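PDB 3WNV: glyoxylate reductase from Paecilomyces sp. J18, which probably catalyses the reduction of glyoxylate to glycolate with a nicotinamide cofactor, as a member of the D-isomer specific 2-hydroxyacid dehydrogenase family. Local coordinates for residues 211-216 against 245-250; 207-212 against 232-237. One frame throughout, in Å; residues are numbered along the deposited sequence.

Contact 1: 211-216 against 245-250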
ATOM      1  N   PHE A 211      14.592   0.908   9.924  1.00 10.05           N
ATOM      2  CA  PHE A 211      13.823   2.090   9.513  1.00 11.24           C
ATOM      3  C   PHE A 211      12.694   1.667   8.597  1.00  9.75           C
ATOM      4  O   PHE A 211      12.938   1.127   7.521  1.00 10.50           O
ATOM      5  CB  PHE A 211      14.763   3.077   8.802  1.00 11.35           C
ATOM      6  CG  PHE A 211      14.101   4.360   8.397  1.00 11.71           C
ATOM      7  CD1 PHE A 211      13.337   4.436   7.227  1.00 12.32           C
ATOM      8  CD2 PHE A 211      14.228   5.497   9.225  1.00 14.24           C
ATOM      9  CE1 PHE A 211      12.700   5.648   6.868  1.00 17.02           C
ATOM     10  CE2 PHE A 211      13.625   6.692   8.860  1.00 15.86           C
ATOM     11  CZ  PHE A 211      12.854   6.762   7.676  1.00 16.39           C
ATOM     12  N   SER A 212      11.455   1.974   8.954  1.00  6.70           N
ATOM     13  CA  SER A 212      10.310   1.524   8.116  1.00  5.98           C
ATOM     14  C   SER A 212       9.369   2.678   7.786  1.00 11.72           C
ATOM     15  O   SER A 212       9.313   3.689   8.506  1.00 13.91           O
ATOM     16  CB  SER A 212       9.525   0.415   8.815  1.00 11.58           C
ATOM     17  OG  SER A 212       8.780   0.988   9.889  1.00 16.41           O
ATOM     18  N   LEU A 213       8.640   2.567   6.682  1.00 13.73           N
ATOM     19  CA  LEU A 213       7.813   3.706   6.299  1.00 15.31           C
ATOM     20  C   LEU A 213       6.408   3.313   5.882  1.00 11.63           C
ATOM     21  O   LEU A 213       6.221   2.265   5.265  1.00 14.97           O
ATOM     22  CB  LEU A 213       8.497   4.565   5.204  1.00 21.48           C
ATOM     23  CG  LEU A 213       9.225   4.032   3.952  1.00 20.44           C
ATOM     24  CD1 LEU A 213       9.592   5.272   3.082  1.00 16.89           C
ATOM     25  CD2 LEU A 213      10.500   3.291   4.252  1.00 24.91           C
ATOM     26  N   ASN A 214       5.431   4.124   6.286  1.00 16.49           N
ATOM     27  CA  ASN A 214       4.043   3.964   5.845  1.00 19.24           C
ATOM     28  C   ASN A 214       3.437   5.299   5.445  1.00 23.21           C
ATOM     29  O   ASN A 214       2.661   5.890   6.190  1.00 29.74           O
ATOM     30  CB  ASN A 214       3.186   3.338   6.947  1.00 23.05           C
ATOM     31  CG  ASN A 214       3.853   2.147   7.613  1.00 19.13           C
ATOM     32  OD1 ASN A 214       3.906   1.009   7.072  1.00 20.52           O
ATOM     33  ND2 ASN A 214       4.365   2.385   8.803  1.00 20.23           N
ATOM     34  N   LEU A 215       3.823   5.800   4.280  1.00 18.37           N
ATOM     35  CA  LEU A 215       3.281   7.049   3.772  1.00 17.71           C
ATOM     36  C   LEU A 215       2.496   6.763   2.524  1.00 18.55           C
ATOM     37  O   LEU A 215       2.819   5.840   1.755  1.00 17.67           O
ATOM     38  CB  LEU A 215       4.416   8.027   3.395  1.00 13.81           C
ATOM     39  CG  LEU A 215       5.296   8.444   4.538  1.00 17.58           C
ATOM     40  CD1 LEU A 215       6.395   9.330   4.016  1.00 18.07           C
ATOM     41  CD2 LEU A 215       4.432   9.227   5.555  1.00 18.59           C
ATOM     42  N   ALA A 216       1.481   7.588   2.304  1.00 15.21           N
ATOM     43  CA  ALA A 216       0.795   7.660   1.040  1.00 18.68           C
ATOM     44  C   ALA A 216       1.779   8.231   0.041  1.00 20.42           C
ATOM     45  O   ALA A 216       2.580   9.116   0.365  1.00 17.45           O
ATOM     46  CB  ALA A 216      -0.402   8.556   1.167  1.00 22.89           C
ATOM     47  N   GLY A 245       6.904   1.763  -3.321  1.00 10.10           N
ATOM     48  CA  GLY A 245       8.348   1.691  -3.497  1.00  9.52           C
ATOM     49  C   GLY A 245       8.923   3.041  -3.885  1.00 12.72           C
ATOM     50  O   GLY A 245      10.078   3.321  -3.599  1.00 12.25           O
ATOM     51  N   ALA A 246       8.103   3.896  -4.488  1.00 12.50           N
ATOM     52  CA  ALA A 246       8.603   5.161  -5.003  1.00 10.52           C
ATOM     53  C   ALA A 246       8.825   6.192  -3.910  1.00 11.31           C
ATOM     54  O   ALA A 246       9.322   7.305  -4.182  1.00 11.18           O
ATOM     55  CB  ALA A 246       7.680   5.741  -6.122  1.00 11.97           C
ATOM     56  N   LEU A 247       8.539   5.822  -2.668  1.00 14.15           N
ATOM     57  CA  LEU A 247       8.888   6.655  -1.517  1.00 11.47           C
ATOM     58  C   LEU A 247      10.392   6.690  -1.327  1.00 11.26           C
ATOM     59  O   LEU A 247      10.931   7.586  -0.660  1.00 11.32           O
ATOM     60  CB  LEU A 247       8.255   6.112  -0.229  1.00 12.52           C
ATOM     61  CG  LEU A 247       6.720   6.105  -0.153  1.00 11.07           C
ATOM     62  CD1 LEU A 247       6.354   5.290   1.105  1.00 11.05           C
ATOM     63  CD2 LEU A 247       6.133   7.528  -0.082  1.00 12.99           C
ATOM     64  N   ILE A 248      11.079   5.707  -1.906  1.00 11.16           N
ATOM     65  CA  ILE A 248      12.521   5.644  -1.803  1.00 11.27           C
ATOM     66  C   ILE A 248      13.090   5.800  -3.206  1.00 14.72           C
ATOM     67  O   ILE A 248      12.525   5.271  -4.158  1.00 13.19           O
ATOM     68  CB  ILE A 248      13.001   4.289  -1.251  1.00 13.27           C
ATOM     69  CG1 ILE A 248      12.325   4.020   0.078  1.00 13.75           C
ATOM     70  CG2 ILE A 248      14.562   4.292  -1.170  1.00 16.75           C
ATOM     71  CD1 ILE A 248      12.569   2.626   0.662  1.00 13.07           C
ATOM     72  N   ASP A 249      14.169   6.582  -3.315  1.00 13.28           N
ATOM     73  CA  ASP A 249      14.975   6.695  -4.523  1.00 15.35           C
ATOM     74  C   ASP A 249      15.729   5.363  -4.643  1.00 13.71           C
ATOM     75  O   ASP A 249      16.771   5.163  -4.003  1.00 14.20           O
ATOM     76  CB  ASP A 249      15.953   7.882  -4.374  1.00 12.69           C
ATOM     77  CG  ASP A 249      16.837   8.067  -5.592  1.00 22.04           C
ATOM     78  OD1 ASP A 249      16.926   7.131  -6.400  1.00 17.66           O
ATOM     79  OD2 ASP A 249      17.453   9.152  -5.758  1.00 23.74           O
ATOM     80  N   GLU A 250      15.169   4.428  -5.410  1.00 13.75           N
ATOM     81  CA  GLU A 250      15.665   3.050  -5.372  1.00 14.56           C
ATOM     82  C   GLU A 250      17.097   2.978  -5.887  1.00 11.78           C
ATOM     83  O   GLU A 250      17.897   2.152  -5.435  1.00 15.06           O
ATOM     84  CB  GLU A 250      14.732   2.149  -6.192  1.00 13.57           C
ATOM     85  CG  GLU A 250      14.872   0.660  -5.890  1.00 15.53           C
ATOM     86  CD  GLU A 250      13.668  -0.118  -6.449  1.00 18.32           C
ATOM     87  OE1 GLU A 250      12.557   0.134  -5.933  1.00 16.76           O
ATOM     88  OE2 GLU A 250      13.806  -0.941  -7.412  1.00 18.41           O
TER

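Contact 2: 207-212 against 232-237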
ATOM      1  N   GLN A 207      18.408   7.685  14.688  1.00 16.94           N
ATOM      2  CA  GLN A 207      18.269   6.729  15.780  1.00 14.10           C
ATOM      3  C   GLN A 207      17.733   5.343  15.441  1.00 14.96           C
ATOM      4  O   GLN A 207      17.850   4.418  16.275  1.00 15.84           O
ATOM      5  CB  GLN A 207      17.389   7.340  16.880  1.00 14.80           C
ATOM      6  CG  GLN A 207      17.901   8.659  17.413  1.00 17.69           C
ATOM      7  CD  GLN A 207      16.961   9.260  18.424  1.00 27.70           C
ATOM      8  OE1 GLN A 207      16.149   8.549  19.034  1.00 30.68           O
ATOM      9  NE2 GLN A 207      17.050  10.577  18.611  1.00 31.23           N
ATOM     10  N   SER A 208      17.138   5.169  14.259  1.00 14.17           N
ATOM     11  CA  SER A 208      16.574   3.885  13.895  1.00 10.79           C
ATOM     12  C   SER A 208      17.629   2.810  13.576  1.00 12.02           C
ATOM     13  O   SER A 208      18.511   3.016  12.705  1.00 13.91           O
ATOM     14  CB  SER A 208      15.702   4.043  12.633  1.00  9.96           C
ATOM     15  OG  SER A 208      14.741   5.026  12.852  1.00 15.47           O
ATOM     16  N   ASP A 209      17.538   1.654  14.241  1.00 13.53           N
ATOM     17  CA  ASP A 209      18.296   0.489  13.764  1.00 13.82           C
ATOM     18  C   ASP A 209      17.634  -0.187  12.566  1.00 12.33           C
ATOM     19  O   ASP A 209      18.303  -0.686  11.629  1.00 13.37           O
ATOM     20  CB  ASP A 209      18.488  -0.499  14.906  1.00 13.34           C
ATOM     21  CG  ASP A 209      19.280   0.117  16.023  1.00 18.04           C
ATOM     22  OD1 ASP A 209      20.444   0.495  15.760  1.00 18.22           O
ATOM     23  OD2 ASP A 209      18.732   0.313  17.138  1.00 16.83           O
ATOM     24  N   VAL A 210      16.310  -0.227  12.618  1.00 11.30           N
ATOM     25  CA  VAL A 210      15.473  -0.687  11.520  1.00 15.14           C
ATOM     26  C   VAL A 210      14.575   0.499  11.185  1.00 17.49           C
ATOM     27  O   VAL A 210      13.903   1.066  12.078  1.00  9.09           O
ATOM     28  CB  VAL A 210      14.600  -1.915  11.916  1.00  9.13           C
ATOM     29  CG1 VAL A 210      13.575  -2.237  10.813  1.00  8.82           C
ATOM     30  CG2 VAL A 210      15.487  -3.156  12.150  1.00 10.07           C
ATOM     31  N   PHE A 211      14.592   0.908   9.924  1.00 10.05           N
ATOM     32  CA  PHE A 211      13.823   2.090   9.513  1.00 11.24           C
ATOM     33  C   PHE A 211      12.694   1.667   8.597  1.00  9.75           C
ATOM     34  O   PHE A 211      12.938   1.127   7.521  1.00 10.50           O
ATOM     35  CB  PHE A 211      14.763   3.077   8.802  1.00 11.35           C
ATOM     36  CG  PHE A 211      14.101   4.360   8.397  1.00 11.71           C
ATOM     37  CD1 PHE A 211      13.337   4.436   7.227  1.00 12.32           C
ATOM     38  CD2 PHE A 211      14.228   5.497   9.225  1.00 14.24           C
ATOM     39  CE1 PHE A 211      12.700   5.648   6.868  1.00 17.02           C
ATOM     40  CE2 PHE A 211      13.625   6.692   8.860  1.00 15.86           C
ATOM     41  CZ  PHE A 211      12.854   6.762   7.676  1.00 16.39           C
ATOM     42  N   SER A 212      11.455   1.974   8.954  1.00  6.70           N
ATOM     43  CA  SER A 212      10.310   1.524   8.116  1.00  5.98           C
ATOM     44  C   SER A 212       9.369   2.678   7.786  1.00 11.72           C
ATOM     45  O   SER A 212       9.313   3.689   8.506  1.00 13.91           O
ATOM     46  CB  SER A 212       9.525   0.415   8.815  1.00 11.58           C
ATOM     47  OG  SER A 212       8.780   0.988   9.889  1.00 16.41           O
ATOM     48  N   LYS A 232      22.134  10.266   6.323  1.00 10.52           N
ATOM     49  CA  LYS A 232      21.848  10.559   7.726  1.00 13.37           C
ATOM     50  C   LYS A 232      21.593   9.331   8.593  1.00 20.78           C
ATOM     51  O   LYS A 232      21.627   9.446   9.816  1.00 16.80           O
ATOM     52  CB  LYS A 232      20.651  11.495   7.847  1.00 14.32           C
ATOM     53  CG  LYS A 232      20.944  12.929   7.456  1.00 20.30           C
ATOM     54  CD  LYS A 232      19.639  13.722   7.337  1.00 23.87           C
ATOM     55  CE  LYS A 232      19.928  15.153   6.938  1.00 31.14           C
ATOM     56  NZ  LYS A 232      18.679  15.949   6.753  1.00 28.72           N
ATOM     57  N   MET A 233      21.310   8.176   7.992  1.00 16.70           N
ATOM     58  CA  MET A 233      20.967   7.000   8.800  1.00 12.16           C
ATOM     59  C   MET A 233      22.229   6.440   9.493  1.00 13.96           C
ATOM     60  O   MET A 233      23.350   6.875   9.179  1.00 16.75           O
ATOM     61  CB  MET A 233      20.258   5.936   7.967  1.00 11.25           C
ATOM     62  CG  MET A 233      18.898   6.390   7.461  1.00 15.26           C
ATOM     63  SD  MET A 233      18.223   5.152   6.362  1.00 15.21           S
ATOM     64  CE  MET A 233      16.691   5.948   5.785  1.00 18.84           C
ATOM     65  N   LYS A 234      22.045   5.526  10.450  1.00 13.08           N
ATOM     66  CA  LYS A 234      23.152   4.819  11.121  1.00 14.60           C
ATOM     67  C   LYS A 234      23.880   3.959  10.116  1.00 19.44           C
ATOM     68  O   LYS A 234      23.228   3.337   9.295  1.00 13.69           O
ATOM     69  CB  LYS A 234      22.598   3.820  12.130  1.00 24.70           C
ATOM     70  CG  LYS A 234      22.042   4.405  13.382  1.00 29.03           C
ATOM     71  CD  LYS A 234      21.638   3.272  14.288  1.00 30.47           C
ATOM     72  CE  LYS A 234      21.516   3.749  15.698  1.00 29.20           C
ATOM     73  NZ  LYS A 234      21.781   2.578  16.584  1.00 32.84           N
ATOM     74  N   ASP A 235      25.210   3.866  10.190  1.00 17.64           N
ATOM     75  CA  ASP A 235      25.915   2.812   9.435  1.00 18.79           C
ATOM     76  C   ASP A 235      25.327   1.446   9.835  1.00 15.82           C
ATOM     77  O   ASP A 235      25.143   1.182  11.031  1.00 17.47           O
ATOM     78  CB  ASP A 235      27.421   2.817   9.764  1.00 19.65           C
ATOM     79  CG  ASP A 235      28.152   4.011   9.173  1.00 29.05           C
ATOM     80  OD1 ASP A 235      27.618   4.681   8.264  1.00 26.28           O
ATOM     81  OD2 ASP A 235      29.297   4.260   9.599  1.00 32.69           O
ATOM     82  N   GLY A 236      25.006   0.589   8.857  1.00 11.97           N
ATOM     83  CA  GLY A 236      24.404  -0.710   9.148  1.00 11.32           C
ATOM     84  C   GLY A 236      22.891  -0.715   9.365  1.00 13.97           C
ATOM     85  O   GLY A 236      22.325  -1.719   9.849  1.00 12.61           O
ATOM     86  N   VAL A 237      22.210   0.379   8.986  1.00 15.11           N
ATOM     87  CA  VAL A 237      20.746   0.442   9.117  1.00 14.49           C
ATOM     88  C   VAL A 237      20.135  -0.659   8.265  1.00 13.15           C
ATOM     89  O   VAL A 237      20.729  -1.080   7.270  1.00 11.33           O
ATOM     90  CB  VAL A 237      20.204   1.839   8.641  1.00 12.28           C
ATOM     91  CG1 VAL A 237      20.503   2.067   7.156  1.00 13.23           C
ATOM     92  CG2 VAL A 237      18.714   2.034   8.976  1.00 12.11           C
TER
HETATM   93  O   HOH W   1      19.256   4.781  11.075  1.00 17.82           O
HETATM   94  O   HOH W   2      20.493  -2.156  11.976  1.00 21.61           O

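Contact 1: 211-216 against 245-250
Leu247 reaches from a short 3-10 turn toward the end of strand 210-213 and fits between Leu213 and Leu215, whose side chains both leave the chain on its side. The tight part lies at Leu213. Its CD1 methyl touches CB of Leu247 at 3.7 Å and the CD1 methyl of Leu247 at 3.8 Å, the two leucines sliding past each other in opposite directions. A chi1 of 44° places CG of Leu213 between its own backbone N and carbonyl carbon, and the fork beyond it sends CD1 to Leu247 and CD2 to the CD1 end of Ile248 at 4.2 Å. Branched aliphatic residues suit this buried place, since their methyls bury apolar surface and need no polar partner. Toward Ala216 the contact becomes looser and more open to solvent. Here CD1 of Leu247 lies 3.6 Å from the carbonyl O of Leu215, while Leu247 CD2 comes closest to Leu215 CB at 3.9 Å. CD2 also stands 3.9 Å from the carbonyl O of Ala216, an oxygen whose hydrogen bond comes from Thr221. With an alanine at Leu247 only CB would remain against Leu213 CD1, and the loss of both methyls is likely to open a gap beside CB and the carbonyl O of Leu215. Leu215 in turn touches a glycine-rich sequence consistent with the GxGxxG motif, and Asn214 ND2 hydrogen-bonds to Gly161 O. Such packing of one parallel strand's C-terminal end against the loop after its neighbour is characteristic of a Rossmann-type dinucleotide-binding domain.

Contact 2: 207-212 against 232-237
Asp209 and Val237 bring the two backbones to within 5.3 Å between their CA atoms, where the chain entering strand 210-213 meets the end of a type II turn running from Lys234 to Val237. Gly236 occupies the turn position with positive phi (83°), where a CB would press on the preceding carbonyl O. The outer side is polar. Lys234 extends its chain past the carbonyl O of Ser208, its CD 3.5 Å from that oxygen, and ends in a salt bridge, NZ to Asp209 OD1 at 2.6 Å. The ammonium comes to the syn side of the carboxylate, 24° out of its plane. Asp209 OD2 accepts from Thr156 N, so the two oxygens have separate partners and the carboxylate is held against turning. A long lysine suits this place because its methylenes lie along the backbone while its charge reaches the acid. Two waters fill in between the main chains: one joins Ser208 O to Lys234 N, the other Asp209 O to Gly236 O. The inner side is apolar. Phe211, with CG anti to the backbone N (chi1 -177°), presents a ring face to Met233, whose CE methyl lies 3.9 Å above the plane over the ring centre in a CH-pi contact. SD stands farther off, 5.0 Å from the centroid, giving a Met-aromatic contact. Val237 CG2 closes on CB of Phe211 at 4.1 Å. Leu205 of helix 201-207 touches both Phe211 and Met233, and backbone bonds from Phe211 to Val238 and Val240 tie strand 210-213 to the parallel strand 237-241.

How the contacts relate
Contacts 1 and 2 have centres about 14 Å apart and start from the same part of the chain, sharing Phe211 and Ser212 on strand 210-213. Along the sequence, segment 207-212 leads into this strand and 211-216 leaves it; then comes 232-237, just before the adjacent parallel strand 237-241. Segment 245-250 lies in the loop between that strand and helix 250-259. Contact 2 therefore joins the entrances of two neighbouring strands, and contact 1 joins the exit end of one strand to the loop that follows the other. Both belong to the cofactor-binding domain with its seven-stranded parallel sheet. Contact 1 lies on the side of the glycine-rich sequence, consistent with a place near the nucleotide site, whereas contact 2 lies toward the other end of the strands.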